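PDB 2WNW: activated BY transcription factor SSRB from Salmonella enterica, which belongs to glycosyl hydrolase family 30, joining a TIM-barrel domain to a beta-sandwich domain, and is named for its activation by the regulator SsrB. Local coordinates for residues H122-P125 and L126-A130; L178-Y181 and R182-I186; V218-L221 and R222-A226; F253-E256 and A257-K260. All coordinates share one frame; numbering follows the deposited sequence.

Contact 1 (H122-P125 and L126-A130)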
ATOM      1  N   HIS A 122       5.872  31.063  28.923  1.00 23.53           N
ATOM      2  CA  HIS A 122       5.726  30.864  27.483  1.00 22.69           C
ATOM      3  C   HIS A 122       4.925  29.662  26.990  1.00 22.85           C
ATOM      4  O   HIS A 122       4.304  29.728  25.928  1.00 22.33           O
ATOM      5  CB  HIS A 122       7.116  30.824  26.850  1.00 23.64           C
ATOM      6  CG  HIS A 122       7.904  32.082  27.047  1.00 25.28           C
ATOM      7  ND1 HIS A 122       9.262  32.150  26.830  1.00 26.96           N
ATOM      8  CD2 HIS A 122       7.520  33.324  27.427  1.00 26.56           C
ATOM      9  CE1 HIS A 122       9.683  33.381  27.068  1.00 27.60           C
ATOM     10  NE2 HIS A 122       8.644  34.112  27.431  1.00 27.39           N
ATOM     11  N   LEU A 123       4.937  28.569  27.745  1.00 21.62           N
ATOM     12  CA  LEU A 123       4.229  27.366  27.323  1.00 22.64           C
ATOM     13  C   LEU A 123       2.935  27.059  28.056  1.00 23.00           C
ATOM     14  O   LEU A 123       1.907  26.813  27.431  1.00 22.86           O
ATOM     15  CB  LEU A 123       5.152  26.148  27.438  1.00 23.57           C
ATOM     16  CG  LEU A 123       6.221  25.988  26.358  1.00 24.83           C
ATOM     17  CD1 LEU A 123       7.263  24.985  26.806  1.00 25.70           C
ATOM     18  CD2 LEU A 123       5.560  25.539  25.065  1.00 25.24           C
ATOM     19  N   ILE A 124       2.990  27.067  29.382  1.00 23.63           N
ATOM     20  CA  ILE A 124       1.828  26.733  30.190  1.00 23.44           C
ATOM     21  C   ILE A 124       0.547  27.521  29.903  1.00 22.64           C
ATOM     22  O   ILE A 124      -0.547  26.954  29.947  1.00 22.66           O
ATOM     23  CB  ILE A 124       2.196  26.787  31.693  1.00 25.29           C
ATOM     24  CG1 ILE A 124       3.276  25.729  31.966  1.00 26.73           C
ATOM     25  CG2 ILE A 124       0.969  26.523  32.560  1.00 25.20           C
ATOM     26  CD1 ILE A 124       3.649  25.560  33.423  1.00 28.17           C
ATOM     27  N   PRO A 125       0.651  28.829  29.607  1.00 23.02           N
ATOM     28  CA  PRO A 125      -0.581  29.579  29.325  1.00 22.71           C
ATOM     29  C   PRO A 125      -1.331  29.010  28.114  1.00 22.76           C
ATOM     30  O   PRO A 125      -2.544  28.803  28.159  1.00 22.42           O
ATOM     31  CB  PRO A 125      -0.067  30.996  29.080  1.00 23.46           C
ATOM     32  CG  PRO A 125       1.105  31.076  30.008  1.00 23.15           C
ATOM     33  CD  PRO A 125       1.795  29.744  29.756  1.00 22.01           C
ATOM     34  N   LEU A 126      -0.600  28.754  27.033  1.00 21.63           N
ATOM     35  CA  LEU A 126      -1.197  28.200  25.814  1.00 22.03           C
ATOM     36  C   LEU A 126      -1.797  26.821  26.101  1.00 21.39           C
ATOM     37  O   LEU A 126      -2.965  26.561  25.796  1.00 21.16           O
ATOM     38  CB  LEU A 126      -0.131  28.059  24.723  1.00 22.16           C
ATOM     39  CG  LEU A 126      -0.538  28.152  23.246  1.00 25.60           C
ATOM     40  CD1 LEU A 126       0.565  27.523  22.408  1.00 20.76           C
ATOM     41  CD2 LEU A 126      -1.866  27.462  22.988  1.00 23.47           C
ATOM     42  N   ILE A 127      -0.989  25.938  26.684  1.00 20.59           N
ATOM     43  CA  ILE A 127      -1.437  24.584  27.002  1.00 21.22           C
ATOM     44  C   ILE A 127      -2.663  24.588  27.910  1.00 21.26           C
ATOM     45  O   ILE A 127      -3.619  23.845  27.677  1.00 22.25           O
ATOM     46  CB  ILE A 127      -0.316  23.770  27.687  1.00 19.73           C
ATOM     47  CG1 ILE A 127       0.890  23.660  26.753  1.00 19.85           C
ATOM     48  CG2 ILE A 127      -0.823  22.379  28.036  1.00 20.40           C
ATOM     49  CD1 ILE A 127       2.121  23.075  27.412  1.00 21.15           C
ATOM     50  N   SER A 128      -2.636  25.421  28.946  1.00 22.78           N
ATOM     51  CA  SER A 128      -3.761  25.504  29.872  1.00 22.19           C
ATOM     52  C   SER A 128      -5.019  25.972  29.152  1.00 22.26           C
ATOM     53  O   SER A 128      -6.118  25.486  29.421  1.00 21.93           O
ATOM     54  CB  SER A 128      -3.433  26.456  31.021  1.00 23.53           C
ATOM     55  OG  SER A 128      -2.348  25.957  31.782  1.00 25.33           O
ATOM     56  N   GLY A 129      -4.853  26.917  28.232  1.00 22.84           N
ATOM     57  CA  GLY A 129      -5.990  27.419  27.484  1.00 23.20           C
ATOM     58  C   GLY A 129      -6.628  26.322  26.652  1.00 23.68           C
ATOM     59  O   GLY A 129      -7.855  26.216  26.578  1.00 20.91           O
ATOM     60  N   ALA A 130      -5.789  25.502  26.024  1.00 22.80           N
ATOM     61  CA  ALA A 130      -6.264  24.403  25.194  1.00 23.27           C
ATOM     62  C   ALA A 130      -6.975  23.367  26.056  1.00 22.93           C
ATOM     63  O   ALA A 130      -8.045  22.870  25.699  1.00 23.28           O
ATOM     64  CB  ALA A 130      -5.087  23.758  24.464  1.00 23.71           C
TER
HETATM   65  O   HOH W   1       1.840  30.550  26.302  1.00 20.46           O

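Contact 2 (L178-Y181 and R182-I186)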
ATOM      1  N   LEU A 178       7.723  16.497  34.751  1.00 17.68           N
ATOM      2  CA  LEU A 178       6.380  15.933  34.863  1.00 17.55           C
ATOM      3  C   LEU A 178       5.657  16.412  36.124  1.00 19.36           C
ATOM      4  O   LEU A 178       4.470  16.729  36.079  1.00 19.99           O
ATOM      5  CB  LEU A 178       6.442  14.401  34.846  1.00 18.33           C
ATOM      6  CG  LEU A 178       6.888  13.737  33.536  1.00 18.00           C
ATOM      7  CD1 LEU A 178       7.023  12.234  33.736  1.00 19.13           C
ATOM      8  CD2 LEU A 178       5.877  14.042  32.435  1.00 18.75           C
ATOM      9  N   LEU A 179       6.370  16.460  37.249  1.00 20.19           N
ATOM     10  CA  LEU A 179       5.770  16.919  38.502  1.00 20.14           C
ATOM     11  C   LEU A 179       5.412  18.399  38.402  1.00 21.48           C
ATOM     12  O   LEU A 179       4.351  18.828  38.859  1.00 20.53           O
ATOM     13  CB  LEU A 179       6.737  16.697  39.666  1.00 21.90           C
ATOM     14  CG  LEU A 179       7.071  15.233  39.953  1.00 23.18           C
ATOM     15  CD1 LEU A 179       8.119  15.149  41.043  1.00 23.32           C
ATOM     16  CD2 LEU A 179       5.801  14.495  40.360  1.00 23.54           C
ATOM     17  N   GLU A 180       6.311  19.172  37.802  1.00 21.86           N
ATOM     18  CA  GLU A 180       6.106  20.607  37.610  1.00 24.21           C
ATOM     19  C   GLU A 180       4.824  20.860  36.817  1.00 23.56           C
ATOM     20  O   GLU A 180       3.975  21.657  37.220  1.00 22.83           O
ATOM     21  CB  GLU A 180       7.314  21.199  36.876  1.00 26.67           C
ATOM     22  CG  GLU A 180       7.084  22.534  36.173  1.00 31.58           C
ATOM     23  CD  GLU A 180       6.656  23.649  37.110  1.00 33.07           C
ATOM     24  OE1 GLU A 180       6.944  23.569  38.323  1.00 32.33           O
ATOM     25  OE2 GLU A 180       6.040  24.621  36.620  1.00 37.47           O
ATOM     26  N   TYR A 181       4.679  20.174  35.688  1.00 21.61           N
ATOM     27  CA  TYR A 181       3.489  20.344  34.869  1.00 21.45           C
ATOM     28  C   TYR A 181       2.221  19.852  35.569  1.00 21.69           C
ATOM     29  O   TYR A 181       1.161  20.462  35.433  1.00 22.11           O
ATOM     30  CB  TYR A 181       3.670  19.645  33.515  1.00 19.79           C
ATOM     31  CG  TYR A 181       4.399  20.506  32.497  1.00 20.00           C
ATOM     32  CD1 TYR A 181       3.848  20.750  31.239  1.00 21.09           C
ATOM     33  CD2 TYR A 181       5.615  21.114  32.810  1.00 19.52           C
ATOM     34  CE1 TYR A 181       4.490  21.587  30.319  1.00 21.85           C
ATOM     35  CE2 TYR A 181       6.261  21.950  31.901  1.00 20.42           C
ATOM     36  CZ  TYR A 181       5.695  22.183  30.659  1.00 21.47           C
ATOM     37  OH  TYR A 181       6.328  23.016  29.764  1.00 22.36           O
ATOM     38  N   ARG A 182       2.322  18.767  36.330  1.00 22.46           N
ATOM     39  CA  ARG A 182       1.149  18.254  37.030  1.00 24.03           C
ATOM     40  C   ARG A 182       0.658  19.277  38.058  1.00 24.91           C
ATOM     41  O   ARG A 182      -0.546  19.400  38.299  1.00 24.96           O
ATOM     42  CB  ARG A 182       1.467  16.918  37.717  1.00 24.84           C
ATOM     43  CG  ARG A 182       0.229  16.222  38.268  1.00 29.82           C
ATOM     44  CD  ARG A 182       0.460  14.735  38.510  1.00 32.70           C
ATOM     45  NE  ARG A 182       1.427  14.473  39.571  1.00 34.07           N
ATOM     46  CZ  ARG A 182       1.785  13.253  39.962  1.00 34.84           C
ATOM     47  NH1 ARG A 182       1.255  12.186  39.377  1.00 34.94           N
ATOM     48  NH2 ARG A 182       2.666  13.096  40.940  1.00 34.01           N
ATOM     49  N   ARG A 183       1.589  20.011  38.657  1.00 25.02           N
ATOM     50  CA  ARG A 183       1.240  21.035  39.639  1.00 27.78           C
ATOM     51  C   ARG A 183       0.420  22.149  38.998  1.00 27.65           C
ATOM     52  O   ARG A 183      -0.371  22.811  39.668  1.00 27.92           O
ATOM     53  CB  ARG A 183       2.500  21.645  40.250  1.00 31.75           C
ATOM     54  CG  ARG A 183       3.081  20.887  41.429  1.00 37.79           C
ATOM     55  CD  ARG A 183       4.393  21.527  41.833  1.00 41.50           C
ATOM     56  NE  ARG A 183       4.268  22.982  41.879  1.00 46.95           N
ATOM     57  CZ  ARG A 183       5.229  23.826  41.516  1.00 49.93           C
ATOM     58  NH1 ARG A 183       6.392  23.356  41.079  1.00 51.73           N
ATOM     59  NH2 ARG A 183       5.024  25.136  41.576  1.00 51.03           N
ATOM     60  N   HIS A 184       0.620  22.356  37.699  1.00 26.47           N
ATOM     61  CA  HIS A 184      -0.100  23.390  36.964  1.00 26.32           C
ATOM     62  C   HIS A 184      -1.307  22.815  36.228  1.00 25.55           C
ATOM     63  O   HIS A 184      -1.828  23.424  35.291  1.00 26.95           O
ATOM     64  CB  HIS A 184       0.848  24.085  35.981  1.00 27.91           C
ATOM     65  CG  HIS A 184       1.917  24.893  36.651  1.00 28.69           C
ATOM     66  ND1 HIS A 184       1.808  26.253  36.850  1.00 30.52           N
ATOM     67  CD2 HIS A 184       3.097  24.527  37.204  1.00 29.42           C
ATOM     68  CE1 HIS A 184       2.875  26.689  37.497  1.00 29.46           C
ATOM     69  NE2 HIS A 184       3.672  25.661  37.724  1.00 31.27           N
ATOM     70  N   GLY A 185      -1.743  21.636  36.660  1.00 24.29           N
ATOM     71  CA  GLY A 185      -2.895  20.989  36.056  1.00 25.05           C
ATOM     72  C   GLY A 185      -2.664  20.380  34.684  1.00 25.37           C
ATOM     73  O   GLY A 185      -3.616  20.168  33.935  1.00 26.10           O
ATOM     74  N   ILE A 186      -1.412  20.090  34.345  1.00 24.05           N
ATOM     75  CA  ILE A 186      -1.105  19.507  33.042  1.00 22.63           C
ATOM     76  C   ILE A 186      -0.557  18.091  33.200  1.00 23.08           C
ATOM     77  O   ILE A 186       0.560  17.892  33.689  1.00 22.52           O
ATOM     78  CB  ILE A 186      -0.073  20.364  32.280  1.00 23.12           C
ATOM     79  CG1 ILE A 186      -0.567  21.811  32.194  1.00 21.77           C
ATOM     80  CG2 ILE A 186       0.141  19.802  30.878  1.00 22.03           C
ATOM     81  CD1 ILE A 186       0.464  22.784  31.649  1.00 22.98           C
TER
HETATM   82  O   HOH W   2       2.663  16.134  34.060  1.00 21.14           O

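Contact 3 (V218-L221 and R222-A226)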
ATOM      1  N   VAL A 218      13.959   1.983  29.521  1.00 18.97           N
ATOM      2  CA  VAL A 218      13.681   0.849  30.394  1.00 19.56           C
ATOM      3  C   VAL A 218      14.425   0.804  31.725  1.00 20.60           C
ATOM      4  O   VAL A 218      13.842   0.444  32.748  1.00 19.47           O
ATOM      5  CB  VAL A 218      13.932  -0.473  29.630  1.00 20.63           C
ATOM      6  CG1 VAL A 218      13.686  -1.667  30.541  1.00 23.24           C
ATOM      7  CG2 VAL A 218      13.025  -0.532  28.407  1.00 19.77           C
ATOM      8  N   GLN A 219      15.702   1.162  31.720  1.00 19.99           N
ATOM      9  CA  GLN A 219      16.491   1.124  32.947  1.00 21.85           C
ATOM     10  C   GLN A 219      16.387   2.374  33.812  1.00 21.24           C
ATOM     11  O   GLN A 219      16.503   2.293  35.037  1.00 22.55           O
ATOM     12  CB  GLN A 219      17.959   0.862  32.614  1.00 22.63           C
ATOM     13  CG  GLN A 219      18.231  -0.532  32.080  1.00 26.83           C
ATOM     14  CD  GLN A 219      19.636  -0.672  31.542  1.00 28.41           C
ATOM     15  OE1 GLN A 219      20.586  -0.134  32.112  1.00 31.27           O
ATOM     16  NE2 GLN A 219      19.781  -1.404  30.445  1.00 31.35           N
ATOM     17  N   TYR A 220      16.162   3.528  33.192  1.00 20.11           N
ATOM     18  CA  TYR A 220      16.080   4.763  33.962  1.00 19.69           C
ATOM     19  C   TYR A 220      14.702   5.399  34.099  1.00 19.26           C
ATOM     20  O   TYR A 220      14.285   5.725  35.211  1.00 18.91           O
ATOM     21  CB  TYR A 220      17.075   5.782  33.407  1.00 19.76           C
ATOM     22  CG  TYR A 220      18.511   5.345  33.597  1.00 22.75           C
ATOM     23  CD1 TYR A 220      19.096   4.411  32.745  1.00 22.46           C
ATOM     24  CD2 TYR A 220      19.269   5.830  34.664  1.00 21.97           C
ATOM     25  CE1 TYR A 220      20.403   3.966  32.951  1.00 24.34           C
ATOM     26  CE2 TYR A 220      20.571   5.393  34.879  1.00 23.89           C
ATOM     27  CZ  TYR A 220      21.133   4.462  34.020  1.00 24.03           C
ATOM     28  OH  TYR A 220      22.422   4.030  34.229  1.00 25.92           O
ATOM     29  N   LEU A 221      13.989   5.579  32.992  1.00 17.87           N
ATOM     30  CA  LEU A 221      12.663   6.192  33.069  1.00 18.35           C
ATOM     31  C   LEU A 221      11.615   5.300  33.725  1.00 18.47           C
ATOM     32  O   LEU A 221      10.906   5.733  34.631  1.00 18.87           O
ATOM     33  CB  LEU A 221      12.174   6.609  31.676  1.00 18.43           C
ATOM     34  CG  LEU A 221      12.845   7.839  31.058  1.00 19.68           C
ATOM     35  CD1 LEU A 221      12.264   8.099  29.670  1.00 19.49           C
ATOM     36  CD2 LEU A 221      12.623   9.057  31.959  1.00 21.64           C
ATOM     37  N   ARG A 222      11.514   4.055  33.273  1.00 19.90           N
ATOM     38  CA  ARG A 222      10.520   3.143  33.824  1.00 19.53           C
ATOM     39  C   ARG A 222      10.509   3.035  35.351  1.00 19.78           C
ATOM     40  O   ARG A 222       9.477   3.265  35.977  1.00 19.31           O
ATOM     41  CB  ARG A 222      10.666   1.755  33.188  1.00 20.39           C
ATOM     42  CG  ARG A 222       9.984   1.640  31.825  1.00 20.75           C
ATOM     43  CD  ARG A 222       8.486   1.884  31.958  1.00 20.39           C
ATOM     44  NE  ARG A 222       7.796   1.879  30.672  1.00 21.20           N
ATOM     45  CZ  ARG A 222       6.624   2.467  30.454  1.00 21.54           C
ATOM     46  NH1 ARG A 222       6.006   3.104  31.441  1.00 21.95           N
ATOM     47  NH2 ARG A 222       6.079   2.442  29.246  1.00 23.09           N
ATOM     48  N   PRO A 223      11.651   2.697  35.971  1.00 20.00           N
ATOM     49  CA  PRO A 223      11.700   2.576  37.435  1.00 21.06           C
ATOM     50  C   PRO A 223      11.270   3.853  38.161  1.00 20.94           C
ATOM     51  O   PRO A 223      10.567   3.801  39.171  1.00 21.06           O
ATOM     52  CB  PRO A 223      13.164   2.235  37.705  1.00 20.44           C
ATOM     53  CG  PRO A 223      13.574   1.510  36.470  1.00 22.09           C
ATOM     54  CD  PRO A 223      12.959   2.360  35.383  1.00 20.25           C
ATOM     55  N   ARG A 224      11.692   5.002  37.644  1.00 21.01           N
ATOM     56  CA  ARG A 224      11.341   6.274  38.263  1.00 19.80           C
ATOM     57  C   ARG A 224       9.863   6.590  38.091  1.00 19.89           C
ATOM     58  O   ARG A 224       9.204   7.021  39.033  1.00 18.47           O
ATOM     59  CB  ARG A 224      12.209   7.399  37.686  1.00 20.30           C
ATOM     60  CG  ARG A 224      13.671   7.268  38.102  1.00 20.66           C
ATOM     61  CD  ARG A 224      14.578   8.312  37.462  1.00 20.27           C
ATOM     62  NE  ARG A 224      15.929   8.241  38.017  1.00 20.22           N
ATOM     63  CZ  ARG A 224      16.776   7.233  37.818  1.00 21.16           C
ATOM     64  NH1 ARG A 224      16.428   6.199  37.062  1.00 21.10           N
ATOM     65  NH2 ARG A 224      17.968   7.246  38.400  1.00 19.62           N
ATOM     66  N   LEU A 225       9.340   6.372  36.888  1.00 20.53           N
ATOM     67  CA  LEU A 225       7.927   6.628  36.634  1.00 20.63           C
ATOM     68  C   LEU A 225       7.086   5.767  37.570  1.00 21.52           C
ATOM     69  O   LEU A 225       6.104   6.232  38.143  1.00 22.78           O
ATOM     70  CB  LEU A 225       7.582   6.302  35.176  1.00 20.01           C
ATOM     71  CG  LEU A 225       8.172   7.262  34.136  1.00 19.09           C
ATOM     72  CD1 LEU A 225       8.070   6.645  32.743  1.00 19.43           C
ATOM     73  CD2 LEU A 225       7.441   8.592  34.208  1.00 19.23           C
ATOM     74  N   ALA A 226       7.484   4.510  37.721  1.00 22.49           N
ATOM     75  CA  ALA A 226       6.766   3.585  38.589  1.00 23.33           C
ATOM     76  C   ALA A 226       6.748   4.090  40.033  1.00 25.36           C
ATOM     77  O   ALA A 226       5.700   4.087  40.682  1.00 24.93           O
ATOM     78  CB  ALA A 226       7.410   2.206  38.522  1.00 23.37           C
TER
HETATM   79  O   HOH W   3      17.410   3.491  37.278  1.00 27.22           O

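Contact 4 (F253-E256 and A257-K260)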
ATOM      1  N   PHE A 253      13.501  -4.116  19.750  1.00 24.20           N
ATOM      2  CA  PHE A 253      12.659  -5.150  20.335  1.00 26.09           C
ATOM      3  C   PHE A 253      13.212  -6.571  20.326  1.00 27.02           C
ATOM      4  O   PHE A 253      12.493  -7.521  20.622  1.00 26.76           O
ATOM      5  CB  PHE A 253      11.276  -5.100  19.686  1.00 26.97           C
ATOM      6  CG  PHE A 253      10.549  -3.805  19.935  1.00 29.01           C
ATOM      7  CD1 PHE A 253      10.180  -3.438  21.226  1.00 29.79           C
ATOM      8  CD2 PHE A 253      10.278  -2.930  18.892  1.00 28.02           C
ATOM      9  CE1 PHE A 253       9.556  -2.216  21.471  1.00 30.99           C
ATOM     10  CE2 PHE A 253       9.656  -1.707  19.126  1.00 29.13           C
ATOM     11  CZ  PHE A 253       9.294  -1.347  20.418  1.00 29.62           C
ATOM     12  N   ALA A 254      14.489  -6.719  19.996  1.00 27.63           N
ATOM     13  CA  ALA A 254      15.100  -8.040  20.005  1.00 29.49           C
ATOM     14  C   ALA A 254      15.262  -8.415  21.476  1.00 30.77           C
ATOM     15  O   ALA A 254      15.311  -9.591  21.836  1.00 30.36           O
ATOM     16  CB  ALA A 254      16.457  -7.999  19.320  1.00 29.59           C
ATOM     17  N   ASP A 255      15.331  -7.386  22.318  1.00 31.47           N
ATOM     18  CA  ASP A 255      15.489  -7.544  23.759  1.00 31.70           C
ATOM     19  C   ASP A 255      14.124  -7.609  24.441  1.00 31.21           C
ATOM     20  O   ASP A 255      13.326  -6.681  24.337  1.00 30.15           O
ATOM     21  CB  ASP A 255      16.288  -6.364  24.314  1.00 35.17           C
ATOM     22  CG  ASP A 255      16.597  -6.505  25.790  1.00 38.88           C
ATOM     23  OD1 ASP A 255      15.653  -6.650  26.594  1.00 41.13           O
ATOM     24  OD2 ASP A 255      17.792  -6.462  26.147  1.00 43.23           O
ATOM     25  N   GLU A 256      13.864  -8.706  25.147  1.00 30.04           N
ATOM     26  CA  GLU A 256      12.590  -8.891  25.836  1.00 29.84           C
ATOM     27  C   GLU A 256      12.242  -7.751  26.795  1.00 28.22           C
ATOM     28  O   GLU A 256      11.079  -7.360  26.905  1.00 26.78           O
ATOM     29  CB  GLU A 256      12.594 -10.217  26.605  1.00 34.41           C
ATOM     30  CG  GLU A 256      11.351 -10.445  27.458  1.00 40.04           C
ATOM     31  CD  GLU A 256      11.408 -11.740  28.253  1.00 44.32           C
ATOM     32  OE1 GLU A 256      10.530 -11.948  29.119  1.00 46.66           O
ATOM     33  OE2 GLU A 256      12.327 -12.553  28.013  1.00 47.00           O
ATOM     34  N   ALA A 257      13.245  -7.227  27.492  1.00 26.12           N
ATOM     35  CA  ALA A 257      13.020  -6.138  28.438  1.00 24.82           C
ATOM     36  C   ALA A 257      12.510  -4.887  27.728  1.00 23.38           C
ATOM     37  O   ALA A 257      11.648  -4.173  28.247  1.00 20.99           O
ATOM     38  CB  ALA A 257      14.305  -5.827  29.194  1.00 26.80           C
ATOM     39  N   ASN A 258      13.046  -4.624  26.538  1.00 22.55           N
ATOM     40  CA  ASN A 258      12.629  -3.461  25.766  1.00 23.32           C
ATOM     41  C   ASN A 258      11.207  -3.651  25.266  1.00 23.85           C
ATOM     42  O   ASN A 258      10.397  -2.727  25.305  1.00 23.93           O
ATOM     43  CB  ASN A 258      13.560  -3.238  24.578  1.00 21.58           C
ATOM     44  CG  ASN A 258      14.954  -2.849  25.002  1.00 23.00           C
ATOM     45  OD1 ASN A 258      15.161  -2.365  26.116  1.00 22.03           O
ATOM     46  ND2 ASN A 258      15.920  -3.041  24.111  1.00 21.86           N
ATOM     47  N   TYR A 259      10.907  -4.858  24.800  1.00 24.26           N
ATOM     48  CA  TYR A 259       9.574  -5.150  24.300  1.00 25.14           C
ATOM     49  C   TYR A 259       8.540  -4.881  25.388  1.00 25.94           C
ATOM     50  O   TYR A 259       7.493  -4.289  25.128  1.00 26.46           O
ATOM     51  CB  TYR A 259       9.473  -6.611  23.854  1.00 27.32           C
ATOM     52  CG  TYR A 259       8.134  -6.927  23.233  1.00 28.54           C
ATOM     53  CD1 TYR A 259       7.889  -6.661  21.886  1.00 29.11           C
ATOM     54  CD2 TYR A 259       7.084  -7.412  24.011  1.00 29.62           C
ATOM     55  CE1 TYR A 259       6.627  -6.869  21.330  1.00 30.20           C
ATOM     56  CE2 TYR A 259       5.820  -7.619  23.467  1.00 31.07           C
ATOM     57  CZ  TYR A 259       5.598  -7.345  22.127  1.00 31.36           C
ATOM     58  OH  TYR A 259       4.343  -7.534  21.595  1.00 32.27           O
ATOM     59  N   LYS A 260       8.843  -5.305  26.610  1.00 25.62           N
ATOM     60  CA  LYS A 260       7.926  -5.113  27.727  1.00 26.24           C
ATOM     61  C   LYS A 260       7.816  -3.676  28.226  1.00 25.33           C
ATOM     62  O   LYS A 260       6.749  -3.253  28.670  1.00 24.89           O
ATOM     63  CB  LYS A 260       8.325  -6.012  28.903  1.00 28.61           C
ATOM     64  CG  LYS A 260       8.136  -7.496  28.643  1.00 34.05           C
ATOM     65  CD  LYS A 260       8.486  -8.321  29.875  1.00 37.59           C
ATOM     66  CE  LYS A 260       8.203  -9.799  29.644  1.00 39.69           C
ATOM     67  NZ  LYS A 260       8.517 -10.623  30.848  1.00 42.36           N
TER

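Contact 1 (H122-P125 and L126-A130)
In the first turn of helix 124-133, one of the outer helices of the TIM barrel, Ser128 folds its hydroxyl back onto the turn before it and bonds to Ile124 O. The distance from Ser128 OG to Ile124 O is 2.8 Å, and the same oxygen takes the ordinary helical bond from Ser128 N, so two donors of one residue grip it from opposite faces of the carbonyl plane. OG lies beside its own backbone N (chi1 -64°), which turns it back along the helix; there it also meets the methyl Ile124 CG2 at 3.5 Å. One residue earlier, Ile127 N gives a nearly straight bond to Leu123 O, while Ile127 CD1 sits 4.3 Å from Leu123 CB. Gly129 N reaches Pro125 O in the next backbone bond. Leu126 N, at the start of the helix, gives its hydrogen to a water whose O lies 2.6 Å from His122 O. Leu126 turns to Phe71 and Leu72 of helix 65-76 and to Phe60 of helix 54-61, whereas Leu123 and Ile127 pack on Tyr181 of helix 167-183, placing the turn between its neighbours in the outer layer of helices.

Contact 2 (L178-Y181 and R182-I186)
Tyr181 meets Ile186 where the chain turns back under the end of helix 167-183. Ile186 CG2 comes to the edge of the tyrosine ring, near its plane, at 3.8 Å from CD1, and Ile186 CD1 lies close to the same ring atom. The phenol points away to Asp119, whose OD1 is hydrogen-bonded to Tyr181 OH, so the hydroxyl end is tied to Asp119 while Ile186 flanks the ring edge near CD1. Tyr181 O takes a 2.8 Å bond from Ile186 N, with the donor above the carbonyl plane, and a weak one from His184 N. With the bond from Gly185 N to Arg182 O this makes a Schellman motif: Gly185, at positive phi, is the C-prime residue that ends the helix. A water donating to both Leu178 O and Ile186 O ties the returning chain to the last turns.

Arg182, on the exposed side, runs alongside Leu179 in the same direction, and its NH2 passes 3.5 Å from Leu179 CD2. Glu180 carries the charged part. Its chain leaves anti to the backbone N (chi1 160°) and bends at chi2, which brings the carboxylate back over the turn that follows. OE1 forms a salt bridge of 2.8 Å with Arg183 NH1, the carboxylate and guanidinium planes standing 81° apart. OE2 lies 2.8 Å from His184 NE2, but the angle is too poor for a hydrogen bond. The imidazole instead sets its edge against the backbone, His184 CD2 being 3.0 Å from Glu180 O, in the ring plane. Glu120 brings a second carboxylate close to Glu180 OE2.

Contact 3 (V218-L221 and R222-A226)
The backbone of helix 210-227 widens into a pi-type turn at 218-221 and kinks at Pro223, whose N has no bond to the turn before, and regular bonding is seen again where Leu225 N meets Leu221 O at 2.8 Å, nearly in line with the carbonyl. The proline ring sits against the carbonyls of the preceding turn, with Pro223 CD 3.4 Å from Val218 O and CG close to Gln219 O.

Tyr220 O is taken up by a side chain. Arg224, extended from CG to NE, lays its chain along this carbonyl, and NH1 bonds to Tyr220 O at 2.9 Å. The oxygen is in the guanidinium plane, but the bond meets the carbonyl well to one side, at a C=O...N angle of 112°. A water accepts from Arg224 NH1 and donates to Gln219 O, so the guanidinium serves two carbonyls of the widened turn, one directly and one through water. Its rotation is fixed further by a salt bridge from NE to Asp172. The side chains of Arg224 and Tyr220 lie side by side and point the same way, with guanidinium and ring planes 20° apart and NH1 3.7 Å from Tyr220 CD2.

On the buried side Leu225 CD1 lies 4.2 Å from Leu221 CB. Arg222, bent at chi2 (-61°), leads away from the turn to the carbonyls of Gly261 and Met233. Leu225 packs on Ile175 and Leu178 of helix 167-183 and, with Arg222, on Ile235 of strand 234-239, so helix 210-227 packs against both its helical neighbour and the barrel wall.

Contact 4 (F253-E256 and A257-K260)
Asp255 OD1 faces the first amides of helix 256-261, accepting weakly from Ala257 N at 2.6 Å and from Asn258 N at 3.3 Å. The carboxylate swings there because CG stands anti to the backbone N (chi1 -175°), which carries OD1 forward over the turn. Asn258 crosses the aspartate at about a right angle, its amide stacked on the carboxylate with the planes 28° apart and ND2 3.3 Å from Asp255 CB. That amide is positioned by a hydrogen bond from ND2 to Ala252 O, at the end of the previous helix. Asp255 O receives a bond from Tyr259 N and a weaker one from Asn258 N. On the exposed side, Glu256 and Lys260 lie side by side, both extended, and Lys260 NZ reaches the anti lone pair of Glu256 OE1 at 3.0 Å in a salt bridge. Phe253 turns a ring edge to the Tyr259 backbone, CD1 lying 3.6 Å from Tyr259 CA. Further out, Leu285 touches both aromatic side chains, and Lys288 makes a cation-pi contact with Tyr259. An aspartate N-cap, with an i to i+4 salt bridge on the first turn, starts this short helix just after the three-residue loop that follows helix 245-252.

The four contacts come in series along the chain, all within the TIM-barrel domain, and follow its rim of outer helices: contact 1 on helix 124-133, contact 2 at the end of helix 167-183, contact 3 on helix 210-227 and contact 4 at the start of helix 256-261. Each touches the next. Contacts 1 and 2, with centres 12 Å apart, meet through Ile124 and Ile127 against Ile186; contacts 2 and 3, 19 Å apart, through Leu178 and Leu225; contacts 3 and 4, 15 Å apart, through Val218 and Asn258. Contacts 1 and 4 lie about 36 Å apart between centres. The contacts thus form a continuous run of touching elements round the outside of the eight-stranded barrel.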